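Local coordinates for serine protease inhibitor (Thermoanaerobacter tengcongensis, PDB 2PEE), which probably inhibits serine proteases as a member of the serpin family, its N terminus serving to trap the metastable native state, at residues M54-M59 / I106-W111; S143-I148 / N165-E170; M173-A178 / L320-V325. The protein carries 1 engineered substitution. All coordinates share one frame; numbering follows the deposited sequence.

All three contacts lie in or on the large central sheet of the serpin fold, sheet A. Contacts 1 and 3 are core; contact 2 is at the surface. Strands 102-113 and 173-183 are neighbours in the sheet, so contacts 1 and 3 share one framework: helix 50-61 packs on one face of it, and strand 324-333 pairs along it. Contact 2 belongs to helix 142-155, on the other side of the sheet, and its loop leads into strand 173-183. The chemistry differs. Contact 1 is apolar packing round a buried asparagine. Contact 2 is aliphatic methyl packing near the surface. Contact 3 adds backbone hydrogen bonds. W111, I148 and Y174 join the three.

Contact 1. Residues M54-M59 / I106-W111; sequences MLALAM and IANSIW
Helix 50-61, helix B of the serpin fold, packs against one face of strand 102-113 of sheet A, and L55, A56 and M59 meet I106, N108 and I110 there. The short segments run at 34° to each other, with axes 8.8 Å apart. N108 is the polar centre of this buried contact. Its amide reaches toward the helix, and ND2 comes within 3.4 Å of L55 CB. The backbone N of A56 is equally near, but both groups are donors and do not bond. ND2 instead gives its hydrogen bond to the carbonyl O of S52, one turn earlier in the helix. That bond fixes the amide against the helix and satisfies a buried N-H. On one flank L55 and I106 cross at about a right angle, CD1 of L55 lying 3.9 Å from CG2 of I106. On the other, M59 holds CG between its backbone N and carbonyl carbon (chi1 84°). The chain then runs out extended, which carries the methyl to the strand. CE of M59 meets CG1 of I110 tip to tip at 4.0 Å, and CB of N108 lies 4.1 Å from the same CE. S109 points the other way, off the helix. There W111 NE1 donates to S109 OG at 3.0 Å, with the oxygen close to the plane of the indole ring.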
loop_
_atom_site.group_PDB
_atom_site.type_symbol
_atom_site.label_atom_id
_atom_site.label_comp_id
_atom_site.label_asym_id
_atom_site.label_seq_id
_atom_site.Cartn_x
_atom_site.Cartn_y
_atom_site.Cartn_z
ATOM N N MET A 54 3.346 -0.699 -7.089
ATOM C CA MET A 54 3.503 -1.507 -8.290
ATOM C C MET A 54 2.791 -0.895 -9.471
ATOM O O MET A 54 3.339 -0.847 -10.577
ATOM C CB MET A 54 3.032 -2.934 -8.085
ATOM C CG MET A 54 3.882 -3.888 -8.884
ATOM S SD MET A 54 3.211 -5.533 -8.925
ATOM C CE MET A 54 1.646 -5.140 -9.661
ATOM N N LEU A 55 1.572 -0.407 -9.232
ATOM C CA LEU A 55 0.827 0.291 -10.274
ATOM C C LEU A 55 1.661 1.436 -10.820
ATOM O O LEU A 55 1.837 1.536 -12.024
ATOM C CB LEU A 55 -0.520 0.801 -9.778
ATOM C CG LEU A 55 -1.651 -0.202 -9.659
ATOM C CD1 LEU A 55 -2.693 0.342 -8.706
ATOM C CD2 LEU A 55 -2.297 -0.518 -11.009
ATOM N N ALA A 56 2.190 2.280 -9.943
ATOM C CA ALA A 56 2.936 3.444 -10.398
ATOM C C ALA A 56 4.152 3.056 -11.256
ATOM O O ALA A 56 4.383 3.640 -12.322
ATOM C CB ALA A 56 3.362 4.308 -9.217
ATOM N N LEU A 57 4.905 2.060 -10.800
ATOM C CA LEU A 57 6.084 1.625 -11.537
ATOM C C LEU A 57 5.737 0.958 -12.861
ATOM O O LEU A 57 6.427 1.161 -13.847
ATOM C CB LEU A 57 6.980 0.715 -10.682
ATOM C CG LEU A 57 7.455 1.402 -9.399
ATOM C CD1 LEU A 57 8.183 0.419 -8.530
ATOM C CD2 LEU A 57 8.335 2.595 -9.688
ATOM N N ALA A 58 4.666 0.180 -12.887
ATOM C CA ALA A 58 4.287 -0.523 -14.097
ATOM C C ALA A 58 3.861 0.468 -15.129
ATOM O O ALA A 58 4.220 0.332 -16.297
ATOM C CB ALA A 58 3.179 -1.500 -13.834
ATOM N N MET A 59 3.105 1.478 -14.724
ATOM C CA MET A 59 2.656 2.429 -15.731
ATOM C C MET A 59 3.813 3.293 -16.227
ATOM O O MET A 59 3.920 3.564 -17.409
ATOM C CB MET A 59 1.416 3.238 -15.297
ATOM C CG MET A 59 1.675 4.459 -14.466
ATOM S SD MET A 59 0.097 5.218 -14.117
ATOM C CE MET A 59 0.576 6.392 -12.849
ATOM N N ILE A 106 -6.914 4.063 -4.195
ATOM C CA ILE A 106 -5.542 4.158 -4.676
ATOM C C ILE A 106 -5.429 5.330 -5.652
ATOM O O ILE A 106 -6.014 5.311 -6.747
ATOM C CB ILE A 106 -5.086 2.836 -5.302
ATOM C CG1 ILE A 106 -4.977 1.768 -4.211
ATOM C CG2 ILE A 106 -3.769 3.018 -6.010
ATOM C CD1 ILE A 106 -4.668 0.387 -4.683
ATOM N N ALA A 107 -4.699 6.369 -5.253
ATOM C CA ALA A 107 -4.554 7.568 -6.082
ATOM C C ALA A 107 -3.112 7.740 -6.605
ATOM O O ALA A 107 -2.227 8.201 -5.889
ATOM C CB ALA A 107 -5.008 8.777 -5.317
ATOM N N ASN A 108 -2.891 7.337 -7.854
ATOM C CA ASN A 108 -1.605 7.477 -8.526
ATOM C C ASN A 108 -1.617 8.527 -9.614
ATOM O O ASN A 108 -2.592 8.657 -10.372
ATOM C CB ASN A 108 -1.170 6.138 -9.115
ATOM C CG ASN A 108 -0.791 5.130 -8.038
ATOM O OD1 ASN A 108 -0.827 5.432 -6.840
ATOM N ND2 ASN A 108 -0.425 3.931 -8.458
ATOM N N SER A 109 -0.534 9.288 -9.689
ATOM C CA SER A 109 -0.373 10.250 -10.765
ATOM C C SER A 109 1.098 10.457 -11.055
ATOM O O SER A 109 1.946 10.159 -10.216
ATOM C CB SER A 109 -1.052 11.580 -10.416
ATOM O OG SER A 109 -0.694 12.040 -9.119
ATOM N N ILE A 110 1.383 10.941 -12.256
ATOM C CA ILE A 110 2.680 11.481 -12.613
ATOM C C ILE A 110 2.512 12.978 -12.883
ATOM O O ILE A 110 1.517 13.402 -13.460
ATOM C CB ILE A 110 3.269 10.780 -13.852
ATOM C CG1 ILE A 110 3.244 9.266 -13.665
ATOM C CG2 ILE A 110 4.708 11.227 -14.102
ATOM C CD1 ILE A 110 3.663 8.474 -14.900
ATOM N N TRP A 111 3.484 13.774 -12.438
ATOM C CA TRP A 111 3.486 15.226 -12.632
ATOM C C TRP A 111 4.794 15.614 -13.300
ATOM O O TRP A 111 5.876 15.240 -12.824
ATOM C CB TRP A 111 3.357 15.940 -11.283
ATOM C CG TRP A 111 2.018 15.751 -10.580
ATOM C CD1 TRP A 111 1.497 14.580 -10.083
ATOM C CD2 TRP A 111 1.056 16.769 -10.278
ATOM N NE1 TRP A 111 0.268 14.811 -9.510
ATOM C CE2 TRP A 111 -0.022 16.146 -9.615
ATOM C CE3 TRP A 111 0.995 18.146 -10.515
ATOM C CZ2 TRP A 111 -1.145 16.856 -9.188
ATOM C CZ3 TRP A 111 -0.120 18.845 -10.090
ATOM C CH2 TRP A 111 -1.175 18.201 -9.439
#

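Contact 2. Residues S143-I148 / N165-E170; sequences STVSDI and NKIDPE
T144 and V145, in the first turns of helix 142-155, pack against I167 in the loop that returns the chain to the sheet. This helix is helix F of serpins, which packs across the face of sheet A opposite helix 50-61. T144 comes first. Its CG2 is 3.8 Å from CD1 of I167, and the two side chains cross at about a right angle. With chi1 at -63°, OG1 lies anti to the carbonyl carbon and hydrogen-bonds to the backbone N of F140, just before the helix, while CG2 faces I167. V145 follows and carries most of the packing. Its two methyls divide the loop between them. CG1 points against the backbone of N165, 4.0 Å from the carbonyl O. CG2 lies 3.8 Å from CD1 of I167 and 4.1 Å from CA of K166. The V145 and I167 side chains run antiparallel alongside one another, with CG2 of V145 beside the CG1-CD1 arm of I167. An alanine here would remove both methyls and is likely to leave the arm of I167 poorly packed on this flank and the N165 backbone without its apolar neighbour. Further along, D147 turns off the loop, and its OD2 makes a weak hydrogen bond with the backbone N of A3, in the N-terminal segment. I148 turns inward to W111 of strand 102-113 and to Y174 and I176 of strand 173-183. I167 also packs on Y174, so helix and loop meet over the start of strand 173-183.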
loop_
_atom_site.group_PDB
_atom_site.type_symbol
_atom_site.label_atom_id
_atom_site.label_comp_id
_atom_site.label_asym_id
_atom_site.label_seq_id
_atom_site.Cartn_x
_atom_site.Cartn_y
_atom_site.Cartn_z
ATOM N N SER A 143 2.538 26.959 -6.467
ATOM C CA SER A 143 1.149 26.587 -6.688
ATOM C C SER A 143 1.018 25.135 -7.131
ATOM O O SER A 143 -0.063 24.540 -7.044
ATOM C CB SER A 143 0.520 27.504 -7.729
ATOM O OG SER A 143 1.192 27.370 -8.964
ATOM N N THR A 144 2.121 24.569 -7.610
ATOM C CA THR A 144 2.174 23.137 -7.889
ATOM C C THR A 144 2.268 22.334 -6.583
ATOM O O THR A 144 1.758 21.220 -6.504
ATOM C CB THR A 144 3.322 22.800 -8.854
ATOM O OG1 THR A 144 3.075 23.444 -10.110
ATOM C CG2 THR A 144 3.427 21.306 -9.083
ATOM N N VAL A 145 2.912 22.899 -5.565
ATOM C CA VAL A 145 2.908 22.280 -4.251
ATOM C C VAL A 145 1.468 22.189 -3.767
ATOM O O VAL A 145 1.027 21.114 -3.342
ATOM C CB VAL A 145 3.801 23.016 -3.215
ATOM C CG1 VAL A 145 3.523 22.514 -1.794
ATOM C CG2 VAL A 145 5.267 22.809 -3.540
ATOM N N SER A 146 0.723 23.291 -3.842
ATOM C CA SER A 146 -0.672 23.243 -3.405
ATOM C C SER A 146 -1.537 22.400 -4.334
ATOM O O SER A 146 -2.435 21.701 -3.859
ATOM C CB SER A 146 -1.271 24.631 -3.180
ATOM O OG SER A 146 -0.526 25.595 -3.870
ATOM N N ASP A 147 -1.254 22.447 -5.638
ATOM C CA ASP A 147 -1.950 21.593 -6.613
ATOM C C ASP A 147 -1.835 20.113 -6.262
ATOM O O ASP A 147 -2.850 19.426 -6.113
ATOM C CB ASP A 147 -1.457 21.859 -8.035
ATOM C CG ASP A 147 -2.180 23.031 -8.697
ATOM O OD1 ASP A 147 -3.341 23.293 -8.314
ATOM O OD2 ASP A 147 -1.596 23.685 -9.594
ATOM N N ILE A 148 -0.603 19.633 -6.084
ATOM C CA ILE A 148 -0.375 18.244 -5.675
ATOM C C ILE A 148 -1.090 17.923 -4.358
ATOM O O ILE A 148 -1.645 16.854 -4.219
ATOM C CB ILE A 148 1.140 17.890 -5.576
ATOM C CG1 ILE A 148 1.840 18.115 -6.919
ATOM C CG2 ILE A 148 1.337 16.435 -5.142
ATOM C CD1 ILE A 148 3.321 17.733 -6.940
ATOM N N ASN A 165 6.012 19.479 0.650
ATOM C CA ASN A 165 6.201 20.819 1.203
ATOM C C ASN A 165 6.990 21.747 0.290
ATOM O O ASN A 165 6.838 22.969 0.351
ATOM C CB ASN A 165 6.784 20.778 2.622
ATOM C CG ASN A 165 5.709 20.553 3.688
ATOM O OD1 ASN A 165 5.932 19.846 4.672
ATOM N ND2 ASN A 165 4.526 21.142 3.483
ATOM N N LYS A 166 7.812 21.157 -0.572
ATOM C CA LYS A 166 8.674 21.938 -1.441
ATOM C C LYS A 166 9.056 21.190 -2.705
ATOM O O LYS A 166 9.122 19.956 -2.726
ATOM C CB LYS A 166 9.931 22.415 -0.695
ATOM C CG LYS A 166 10.797 21.301 -0.116
ATOM C CD LYS A 166 12.009 21.875 0.606
ATOM C CE LYS A 166 12.899 20.763 1.149
ATOM N NZ LYS A 166 14.158 21.303 1.724
ATOM N N ILE A 167 9.281 21.974 -3.760
ATOM C CA ILE A 167 9.852 21.486 -5.003
ATOM C C ILE A 167 11.180 22.191 -5.225
ATOM O O ILE A 167 11.250 23.415 -5.209
ATOM C CB ILE A 167 8.915 21.730 -6.196
ATOM C CG1 ILE A 167 7.604 20.960 -5.996
ATOM C CG2 ILE A 167 9.593 21.309 -7.505
ATOM C CD1 ILE A 167 6.454 21.459 -6.841
ATOM N N ASP A 168 12.232 21.405 -5.408
ATOM C CA ASP A 168 13.537 21.940 -5.731
ATOM C C ASP A 168 13.593 22.205 -7.233
ATOM O O ASP A 168 13.024 21.447 -8.018
ATOM C CB ASP A 168 14.636 20.956 -5.300
ATOM C CG ASP A 168 14.587 20.629 -3.793
ATOM O OD1 ASP A 168 15.119 21.423 -2.980
ATOM O OD2 ASP A 168 14.025 19.571 -3.424
ATOM N N PRO A 169 14.279 23.287 -7.649
ATOM C CA PRO A 169 14.463 23.485 -9.100
ATOM C C PRO A 169 15.374 22.363 -9.592
ATOM O O PRO A 169 16.122 21.802 -8.784
ATOM C CB PRO A 169 15.164 24.836 -9.194
ATOM C CG PRO A 169 15.107 25.436 -7.813
ATOM C CD PRO A 169 14.944 24.327 -6.847
ATOM N N GLU A 170 15.321 22.017 -10.872
ATOM C CA GLU A 170 15.974 20.787 -11.342
ATOM C C GLU A 170 15.081 19.531 -11.206
ATOM O O GLU A 170 15.350 18.515 -11.849
ATOM C CB GLU A 170 17.314 20.547 -10.625
ATOM C CG GLU A 170 18.585 21.154 -11.251
ATOM C CD GLU A 170 18.405 22.519 -11.896
ATOM O OE1 GLU A 170 18.016 22.575 -13.085
ATOM O OE2 GLU A 170 18.695 23.533 -11.228
#

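Contact 3. Residues M173-A178 / L320-V325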
loop_
_atom_site.group_PDB
_atom_site.type_symbol
_atom_site.label_atom_id
_atom_site.label_comp_id
_atom_site.label_asym_id
_atom_site.label_seq_id
_atom_site.Cartn_x
_atom_site.Cartn_y
_atom_site.Cartn_z
ATOM N N MET A 173 10.002 15.604 -12.669
ATOM C CA MET A 173 9.068 14.487 -12.715
ATOM C C MET A 173 8.852 13.859 -11.345
ATOM O O MET A 173 9.816 13.452 -10.687
ATOM C CB MET A 173 9.603 13.437 -13.688
ATOM C CG MET A 173 8.744 12.205 -13.875
ATOM S SD MET A 173 9.566 11.097 -15.045
ATOM C CE MET A 173 8.269 9.879 -15.272
ATOM N N TYR A 174 7.589 13.792 -10.922
ATOM C CA TYR A 174 7.210 13.103 -9.691
ATOM C C TYR A 174 6.214 12.017 -9.990
ATOM O O TYR A 174 5.327 12.191 -10.846
ATOM C CB TYR A 174 6.495 14.028 -8.721
ATOM C CG TYR A 174 7.313 15.110 -8.109
ATOM C CD1 TYR A 174 6.862 16.418 -8.130
ATOM C CD2 TYR A 174 8.522 14.836 -7.486
ATOM C CE1 TYR A 174 7.596 17.433 -7.564
ATOM C CE2 TYR A 174 9.264 15.841 -6.918
ATOM C CZ TYR A 174 8.792 17.140 -6.963
ATOM O OH TYR A 174 9.516 18.164 -6.401
ATOM N N LEU A 175 6.341 10.910 -9.265
ATOM C CA LEU A 175 5.255 9.949 -9.146
ATOM C C LEU A 175 4.631 10.205 -7.796
ATOM O O LEU A 175 5.342 10.277 -6.802
ATOM C CB LEU A 175 5.772 8.522 -9.197
ATOM C CG LEU A 175 5.972 7.830 -10.539
ATOM C CD1 LEU A 175 6.914 8.595 -11.493
ATOM C CD2 LEU A 175 6.506 6.413 -10.259
ATOM N N ILE A 176 3.313 10.361 -7.759
ATOM C CA ILE A 176 2.601 10.570 -6.508
ATOM C C ILE A 176 1.676 9.385 -6.219
ATOM O O ILE A 176 0.863 9.002 -7.062
ATOM C CB ILE A 176 1.799 11.897 -6.528
ATOM C CG1 ILE A 176 2.703 13.093 -6.897
ATOM C CG2 ILE A 176 1.089 12.137 -5.201
ATOM C CD1 ILE A 176 3.851 13.347 -5.938
ATOM N N ASN A 177 1.835 8.778 -5.049
ATOM C CA ASN A 177 0.925 7.752 -4.595
ATOM C C ASN A 177 0.275 8.176 -3.293
ATOM O O ASN A 177 0.976 8.564 -2.361
ATOM C CB ASN A 177 1.660 6.462 -4.280
ATOM C CG ASN A 177 2.590 6.020 -5.359
ATOM O OD1 ASN A 177 3.461 5.168 -5.112
ATOM N ND2 ASN A 177 2.418 6.561 -6.565
ATOM N N ALA A 178 -1.049 8.069 -3.210
ATOM C CA ALA A 178 -1.735 8.210 -1.932
ATOM C C ALA A 178 -2.737 7.087 -1.801
ATOM O O ALA A 178 -3.465 6.789 -2.753
ATOM C CB ALA A 178 -2.416 9.557 -1.820
ATOM N N LEU A 320 14.875 13.592 -19.044
ATOM C CA LEU A 320 13.877 13.194 -18.048
ATOM C C LEU A 320 14.323 12.110 -17.089
ATOM O O LEU A 320 14.801 11.054 -17.505
ATOM C CB LEU A 320 12.595 12.759 -18.725
ATOM C CG LEU A 320 11.639 13.892 -19.094
ATOM C CD1 LEU A 320 10.808 13.491 -20.293
ATOM C CD2 LEU A 320 10.748 14.242 -17.913
ATOM N N TYR A 321 14.156 12.391 -15.801
ATOM C CA TYR A 321 14.553 11.496 -14.726
ATOM C C TYR A 321 13.541 11.640 -13.584
ATOM O O TYR A 321 12.950 12.716 -13.421
ATOM C CB TYR A 321 15.965 11.845 -14.238
ATOM C CG TYR A 321 16.023 13.084 -13.363
ATOM C CD1 TYR A 321 16.044 12.966 -11.971
ATOM C CD2 TYR A 321 16.033 14.371 -13.922
ATOM C CE1 TYR A 321 16.077 14.083 -11.158
ATOM C CE2 TYR A 321 16.055 15.492 -13.113
ATOM C CZ TYR A 321 16.083 15.334 -11.730
ATOM O OH TYR A 321 16.110 16.423 -10.898
ATOM N N ILE A 322 13.337 10.580 -12.795
ATOM C CA ILE A 322 12.416 10.676 -11.651
ATOM C C ILE A 322 13.096 11.327 -10.471
ATOM O O ILE A 322 14.071 10.794 -9.953
ATOM C CB ILE A 322 11.841 9.321 -11.195
ATOM C CG1 ILE A 322 11.029 8.681 -12.318
ATOM C CG2 ILE A 322 10.956 9.518 -9.968
ATOM C CD1 ILE A 322 10.881 7.202 -12.158
ATOM N N SER A 323 12.568 12.471 -10.050
ATOM C CA SER A 323 13.118 13.204 -8.925
ATOM C C SER A 323 12.742 12.516 -7.618
ATOM O O SER A 323 13.609 12.249 -6.783
ATOM C CB SER A 323 12.639 14.653 -8.942
ATOM O OG SER A 323 12.977 15.288 -10.174
ATOM N N GLU A 324 11.454 12.215 -7.453
ATOM C CA GLU A 324 10.948 11.543 -6.258
ATOM C C GLU A 324 9.769 10.679 -6.599
ATOM O O GLU A 324 8.962 11.028 -7.463
ATOM C CB GLU A 324 10.559 12.557 -5.173
ATOM C CG GLU A 324 11.779 13.363 -4.632
ATOM C CD GLU A 324 11.444 14.332 -3.520
ATOM O OE1 GLU A 324 12.210 15.314 -3.344
ATOM O OE2 GLU A 324 10.420 14.112 -2.825
ATOM N N VAL A 325 9.699 9.522 -5.944
ATOM C CA VAL A 325 8.473 8.723 -5.897
ATOM C C VAL A 325 7.915 8.947 -4.500
ATOM O O VAL A 325 8.408 8.401 -3.507
ATOM C CB VAL A 325 8.733 7.244 -6.132
ATOM C CG1 VAL A 325 7.428 6.476 -6.124
ATOM C CG2 VAL A 325 9.462 7.036 -7.434
#
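I322 presents a bump to strand 173-183, and M173 and L175 form the hollow that takes it. CG1 of I322 lies 3.9 Å from SD of M173 and 4.2 Å from CD1 of L175, crossing both side chains at a slant. The M173 chain is fully extended, with CG anti to the backbone N (chi1 -179°), and this brings the sulfur over to I322. CD2 of L320 closes on the same sulfur more loosely. Next along, L175 and V325 lie side by side and point the same way, CB of L175 4.0 Å from CG1 of V325. M173 and L175 also touch T60 of helix 50-61. The strands are s3A and s5A of sheet A, a parallel pair that in inhibitory serpins parts to admit the reactive-centre loop once that loop is cleaved. Two backbone bonds join them here: S323 N to M173 O at 3.0 Å and L175 N to E324 O at 3.2 Å. On the opposite face of the sheet from L175 and V325, Y174 and E324 run alongside each other. CD2 of the Y174 ring lies 3.8 Å from CB of E324, and the carbonyl O of E324 meets the ring edge near its plane. The carboxylate forms a salt bridge with K288, while the Y174 ring lies nearly parallel to that of F140.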